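Local atomic coordinates of lombricine kinase (Urechis caupo, PDB entry 3JPZ), a protein that catalyses reversible phosphoryl transfer between ATP and the guanidino compound lombricine, as a member of the phosphagen (ATP:guanido) kinase family. Residues 131-136 with 194-199; 136-141 with 200-205. All coordinates share one frame; numbering follows the deposited sequence.

Contact 1 of 2, residues 131-136 with 194-199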
loop_
_atom_site.group_PDB
_atom_site.type_symbol
_atom_site.label_atom_id
_atom_site.label_comp_id
_atom_site.label_asym_id
_atom_site.label_seq_id
_atom_site.Cartn_x
_atom_site.Cartn_y
_atom_site.Cartn_z
ATOM N N PRO A 131 -9.995 3.842 5.370
ATOM C CA PRO A 131 -9.760 3.400 3.993
ATOM C C PRO A 131 -10.126 4.456 2.949
ATOM O O PRO A 131 -9.478 4.494 1.901
ATOM C CB PRO A 131 -10.664 2.162 3.856
ATOM C CG PRO A 131 -10.882 1.694 5.267
ATOM C CD PRO A 131 -10.943 2.967 6.074
ATOM N N SER A 132 -11.118 5.299 3.238
ATOM C CA SER A 132 -11.689 6.194 2.235
ATOM C C SER A 132 -11.688 7.673 2.624
ATOM O O SER A 132 -12.107 8.513 1.839
ATOM C CB SER A 132 -13.127 5.779 1.935
ATOM O OG SER A 132 -13.178 4.459 1.430
ATOM N N CYS A 133 -11.224 7.992 3.825
ATOM C CA CYS A 133 -11.275 9.366 4.305
ATOM C C CYS A 133 -10.210 10.231 3.646
ATOM O O CYS A 133 -9.085 9.793 3.417
ATOM C CB CYS A 133 -11.079 9.409 5.818
ATOM S SG CYS A 133 -9.424 8.879 6.337
ATOM N N THR A 134 -10.567 11.475 3.355
ATOM C CA THR A 134 -9.609 12.416 2.822
ATOM C C THR A 134 -8.739 12.889 3.975
ATOM O O THR A 134 -9.071 12.648 5.133
ATOM C CB THR A 134 -10.320 13.639 2.218
ATOM O OG1 THR A 134 -11.210 14.192 3.194
ATOM C CG2 THR A 134 -11.109 13.248 0.983
ATOM N N ARG A 135 -7.630 13.553 3.658
ATOM C CA ARG A 135 -6.817 14.234 4.663
ATOM C C ARG A 135 -7.642 15.232 5.480
ATOM O O ARG A 135 -7.399 15.417 6.669
ATOM C CB ARG A 135 -5.664 14.982 3.997
ATOM C CG ARG A 135 -4.426 14.141 3.764
ATOM C CD ARG A 135 -3.332 14.995 3.169
ATOM N NE ARG A 135 -3.775 15.605 1.924
ATOM C CZ ARG A 135 -3.667 15.036 0.730
ATOM N NH1 ARG A 135 -4.104 15.673 -0.352
ATOM N NH2 ARG A 135 -3.118 13.833 0.619
ATOM N N GLY A 136 -8.607 15.878 4.836
ATOM C CA GLY A 136 -9.436 16.865 5.505
ATOM C C GLY A 136 -10.406 16.212 6.474
ATOM O O GLY A 136 -10.580 16.669 7.605
ATOM N N SER A 194 -5.629 2.389 4.148
ATOM C CA SER A 194 -5.967 2.960 5.441
ATOM C C SER A 194 -4.768 3.611 6.116
ATOM O O SER A 194 -4.902 4.180 7.193
ATOM C CB SER A 194 -6.581 1.900 6.349
ATOM O OG SER A 194 -7.910 1.616 5.956
ATOM N N VAL A 195 -3.604 3.551 5.477
ATOM C CA VAL A 195 -2.397 4.182 6.026
ATOM C C VAL A 195 -1.922 5.409 5.214
ATOM O O VAL A 195 -0.768 5.809 5.290
ATOM C CB VAL A 195 -1.235 3.158 6.186
ATOM C CG1 VAL A 195 -1.627 2.051 7.155
ATOM C CG2 VAL A 195 -0.834 2.555 4.857
ATOM N N ARG A 196 -2.830 6.025 4.466
ATOM C CA ARG A 196 -2.487 7.194 3.658
ATOM C C ARG A 196 -2.112 8.417 4.485
ATOM O O ARG A 196 -2.682 8.665 5.537
ATOM C CB ARG A 196 -3.654 7.564 2.747
ATOM C CG ARG A 196 -3.686 6.814 1.435
ATOM C CD ARG A 196 -5.034 6.975 0.734
ATOM N NE ARG A 196 -6.127 6.686 1.658
ATOM C CZ ARG A 196 -6.992 7.586 2.113
ATOM N NH1 ARG A 196 -6.935 8.859 1.718
ATOM N NH2 ARG A 196 -7.923 7.202 2.960
ATOM N N ASP A 197 -1.162 9.190 3.970
ATOM C CA ASP A 197 -0.737 10.441 4.585
ATOM C C ASP A 197 -0.217 10.266 6.001
ATOM O O ASP A 197 -0.324 11.177 6.815
ATOM C CB ASP A 197 -1.895 11.432 4.602
ATOM C CG ASP A 197 -2.679 11.421 3.323
ATOM O OD1 ASP A 197 -2.118 11.811 2.286
ATOM O OD2 ASP A 197 -3.857 11.009 3.353
ATOM N N TRP A 198 0.349 9.101 6.293
ATOM C CA TRP A 198 0.905 8.833 7.608
ATOM C C TRP A 198 2.011 9.821 7.939
ATOM O O TRP A 198 2.901 10.024 7.120
ATOM C CB TRP A 198 1.483 7.427 7.664
ATOM C CG TRP A 198 1.673 7.003 9.059
ATOM C CD1 TRP A 198 2.772 7.190 9.824
ATOM C CD2 TRP A 198 0.706 6.357 9.887
ATOM N NE1 TRP A 198 2.563 6.681 11.079
ATOM C CE2 TRP A 198 1.301 6.163 11.143
ATOM C CE3 TRP A 198 -0.599 5.908 9.681
ATOM C CZ2 TRP A 198 0.636 5.550 12.194
ATOM C CZ3 TRP A 198 -1.261 5.299 10.727
ATOM C CH2 TRP A 198 -0.643 5.122 11.964
ATOM N N PRO A 199 1.981 10.425 9.146
ATOM C CA PRO A 199 1.045 10.291 10.264
ATOM C C PRO A 199 0.191 11.539 10.486
ATOM O O PRO A 199 -0.107 11.898 11.627
ATOM C CB PRO A 199 1.977 10.153 11.461
ATOM C CG PRO A 199 3.303 10.821 11.013
ATOM C CD PRO A 199 3.143 11.220 9.566
#
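Arg-196 reaches across to the backbone of Cys-133 and holds its carbonyl oxygen end-on with two nitrogens. NH1 and NH2 each lie 2.9 Å from Cys-133 O, which sits in the guanidinium plane, so one acceptor takes a forked pair of bonds. A bend at chi3 (-50°) turns the head of the long chain toward this oxygen. NH2 also makes a weak bond, 3.3 Å, to Pro-131 O, while NE bonds to Ala-193 O and NH2 to Pro-130 O, so backbone carbonyls receive all three nitrogens of the head. Arg-196 and Asp-197 are the two middle residues of a type II beta turn running from Val-195 to Trp-198, and the turn points both side chains at the loop leading into helix 135-149, whose N-cap is Thr-134. Asp-197 takes the helix end of this loop. Its OD1 accepts from Arg-135 NH2 at 2.8 Å in a salt bridge, approached from above the carboxylate plane, and the two flat groups stand nearly perpendicular, 85° apart. The carboxylate also leans on the aliphatic part of the arginine, with OD2 3.2 Å from Arg-135 CG; OD2 itself is paired with Arg-138 NH1. Asp-45 and Asn-10 of the second subunit take NH1 and NE of the Arg-135 guanidinium, which makes this a corner of the dimer interface. At the other end the Pro-131 ring packs on the hydroxyl of Ser-194, CG lying 3.1 Å from OG; that hydroxyl hydrogen-bonds to Ser-192 OG.

Contact 2 of 2, residues 136-141 with 200-205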
loop_
_atom_site.group_PDB
_atom_site.type_symbol
_atom_site.label_atom_id
_atom_site.label_comp_id
_atom_site.label_asym_id
_atom_site.label_seq_id
_atom_site.Cartn_x
_atom_site.Cartn_y
_atom_site.Cartn_z
ATOM N N GLY A 136 -8.607 15.878 4.836
ATOM C CA GLY A 136 -9.436 16.865 5.505
ATOM C C GLY A 136 -10.406 16.212 6.474
ATOM O O GLY A 136 -10.580 16.669 7.605
ATOM N N GLU A 137 -11.040 15.137 6.025
ATOM C CA GLU A 137 -11.951 14.388 6.865
ATOM C C GLU A 137 -11.211 13.902 8.099
ATOM O O GLU A 137 -11.711 14.001 9.215
ATOM C CB GLU A 137 -12.501 13.185 6.104
ATOM C CG GLU A 137 -13.688 13.481 5.216
ATOM C CD GLU A 137 -14.248 12.223 4.581
ATOM O OE1 GLU A 137 -13.542 11.610 3.755
ATOM O OE2 GLU A 137 -15.390 11.847 4.909
ATOM N N ARG A 138 -10.005 13.391 7.884
ATOM C CA ARG A 138 -9.230 12.754 8.938
ATOM C C ARG A 138 -8.824 13.768 9.982
ATOM O O ARG A 138 -8.802 13.472 11.177
ATOM C CB ARG A 138 -7.977 12.108 8.344
ATOM C CG ARG A 138 -7.330 11.064 9.233
ATOM C CD ARG A 138 -6.000 10.600 8.657
ATOM N NE ARG A 138 -6.178 9.746 7.486
ATOM C CZ ARG A 138 -5.859 10.079 6.237
ATOM N NH1 ARG A 138 -5.321 11.257 5.959
ATOM N NH2 ARG A 138 -6.072 9.216 5.260
ATOM N N ARG A 139 -8.479 14.964 9.520
ATOM C CA ARG A 139 -8.129 16.051 10.415
ATOM C C ARG A 139 -9.344 16.457 11.229
ATOM O O ARG A 139 -9.200 16.888 12.360
ATOM C CB ARG A 139 -7.607 17.257 9.629
ATOM C CG ARG A 139 -6.175 17.110 9.151
ATOM C CD ARG A 139 -5.945 17.957 7.919
ATOM N NE ARG A 139 -4.612 17.770 7.357
ATOM C CZ ARG A 139 -4.160 18.427 6.296
ATOM N NH1 ARG A 139 -4.939 19.316 5.681
ATOM N NH2 ARG A 139 -2.931 18.195 5.855
ATOM N N GLU A 140 -10.529 16.332 10.636
ATOM C CA GLU A 140 -11.783 16.632 11.322
ATOM C C GLU A 140 -12.085 15.586 12.392
ATOM O O GLU A 140 -12.577 15.919 13.460
ATOM C CB GLU A 140 -12.939 16.723 10.323
ATOM C CG GLU A 140 -14.312 16.943 10.959
ATOM C CD GLU A 140 -14.429 18.276 11.677
ATOM O OE1 GLU A 140 -13.472 19.070 11.616
ATOM O OE2 GLU A 140 -15.478 18.527 12.308
ATOM N N VAL A 141 -11.801 14.318 12.110
ATOM C CA VAL A 141 -11.870 13.302 13.155
ATOM C C VAL A 141 -10.926 13.679 14.297
ATOM O O VAL A 141 -11.341 13.778 15.453
ATOM C CB VAL A 141 -11.481 11.897 12.655
ATOM C CG1 VAL A 141 -11.453 10.943 13.820
ATOM C CG2 VAL A 141 -12.450 11.407 11.604
ATOM N N ASP A 200 -0.174 12.212 9.409
ATOM C CA ASP A 200 -1.037 13.379 9.496
ATOM C C ASP A 200 -2.355 13.047 10.196
ATOM O O ASP A 200 -3.069 12.123 9.797
ATOM C CB ASP A 200 -1.319 13.908 8.097
ATOM C CG ASP A 200 -2.026 15.236 8.121
ATOM O OD1 ASP A 200 -3.048 15.356 8.829
ATOM O OD2 ASP A 200 -1.546 16.152 7.434
ATOM N N ALA A 201 -2.661 13.801 11.250
ATOM C CA ALA A 201 -3.895 13.625 12.013
ATOM C C ALA A 201 -3.933 12.292 12.767
ATOM O O ALA A 201 -5.005 11.788 13.090
ATOM C CB ALA A 201 -5.107 13.758 11.104
ATOM N N ARG A 202 -2.766 11.722 13.036
ATOM C CA ARG A 202 -2.668 10.571 13.938
ATOM C C ARG A 202 -2.147 11.071 15.262
ATOM O O ARG A 202 -1.338 11.994 15.296
ATOM C CB ARG A 202 -1.705 9.517 13.403
ATOM C CG ARG A 202 -2.331 8.555 12.439
ATOM C CD ARG A 202 -2.843 9.282 11.212
ATOM N NE ARG A 202 -3.370 8.336 10.242
ATOM C CZ ARG A 202 -3.266 8.462 8.925
ATOM N NH1 ARG A 202 -2.651 9.508 8.398
ATOM N NH2 ARG A 202 -3.771 7.527 8.135
ATOM N N GLY A 203 -2.602 10.478 16.356
ATOM C CA GLY A 203 -2.114 10.893 17.653
ATOM C C GLY A 203 -2.432 9.948 18.785
ATOM O O GLY A 203 -3.231 9.022 18.656
ATOM N N ILE A 204 -1.778 10.206 19.908
ATOM C CA ILE A 204 -1.976 9.445 21.118
ATOM C C ILE A 204 -2.355 10.405 22.225
ATOM O O ILE A 204 -1.626 11.349 22.512
ATOM C CB ILE A 204 -0.688 8.725 21.522
ATOM C CG1 ILE A 204 -0.234 7.783 20.401
ATOM C CG2 ILE A 204 -0.897 7.978 22.827
ATOM C CD1 ILE A 204 1.194 7.294 20.553
ATOM N N TRP A 205 -3.509 10.171 22.834
ATOM C CA TRP A 205 -3.930 10.914 24.007
ATOM C C TRP A 205 -3.966 9.944 25.167
ATOM O O TRP A 205 -4.207 8.756 24.978
ATOM C CB TRP A 205 -5.319 11.505 23.790
ATOM C CG TRP A 205 -5.841 12.325 24.939
ATOM C CD1 TRP A 205 -5.780 13.684 25.067
ATOM C CD2 TRP A 205 -6.519 11.845 26.108
ATOM N NE1 TRP A 205 -6.371 14.077 26.242
ATOM C CE2 TRP A 205 -6.834 12.969 26.899
ATOM C CE3 TRP A 205 -6.890 10.575 26.564
ATOM C CZ2 TRP A 205 -7.493 12.859 28.116
ATOM C CZ3 TRP A 205 -7.545 10.472 27.769
ATOM C CH2 TRP A 205 -7.840 11.605 28.534
HETATM O O HOH W 1 -5.313 13.819 7.418
#
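The side chain of Arg-138 runs from the first turn of helix 135-149 out over the loop that leads into strand 203-207. Its CG is anti to the backbone N (chi1 -162°), and the CB bond already heads for that loop. CG meets the methyl of Ala-201 at 4.0 Å, a methyl that also fits against the helix backbone, 3.7 Å from Arg-138 O. CD comes next and sits over the centre of the Arg-202 guanidinium, with Asp-200 O also 3.5 Å from CD. A bend at chi3 then brings the Arg-138 head nearly parallel to that of Arg-202, the planes 9° apart, but displaced toward its NH2 side. NE faces Arg-202 NH2 at 3.3 Å; both are donors, so this is a close approach of like charges and not a bond. At the tip, NH1 forms a salt bridge with Asp-197 and gives a further bond, 2.9 Å, to a water that in turn donates to Asp-200 OD1, while NH2 lies close to another arginine, Arg-196. Arg-202 is held in place by Asn-217 O at NE and by NH1 bonding to Asp-200 O and Arg-196 O. One helix position on, Arg-139 meets the Asp-200 carboxylate side-on: NH2 to OD2 at 2.9 Å and NE to OD1 at 3.2 Å, both oxygens met on the syn side but from well out of the carboxylate plane (29° at OD2). The same guanidinium also donates to Phe-11 O and Ala-9 O of the second subunit, so it links this loop to that chain. Two arginine heads this close would probably repel if left alone; the carboxylates of Asp-197 and Asp-200, together with backbone carbonyls, presumably offset the charge.

Coming from the N terminus, the chain first lays down 131-136 and then, sharing Gly-136, 136-141 at the start of helix 135-149. It goes on through strand 158-162 and helices 168-176 and 187-191 before returning as 194-199 and 200-205. Contact 1 therefore closes a loop of 57 intervening residues and contact 2 one of 58. Their segments alternate, so the loops cross and neither nests in the other. Contact 1 joins the approach to the helix with the turn after helix 187-191; contact 2 joins the helix to the entry of strand 203-207 in the large antiparallel sheet. Both border the second subunit.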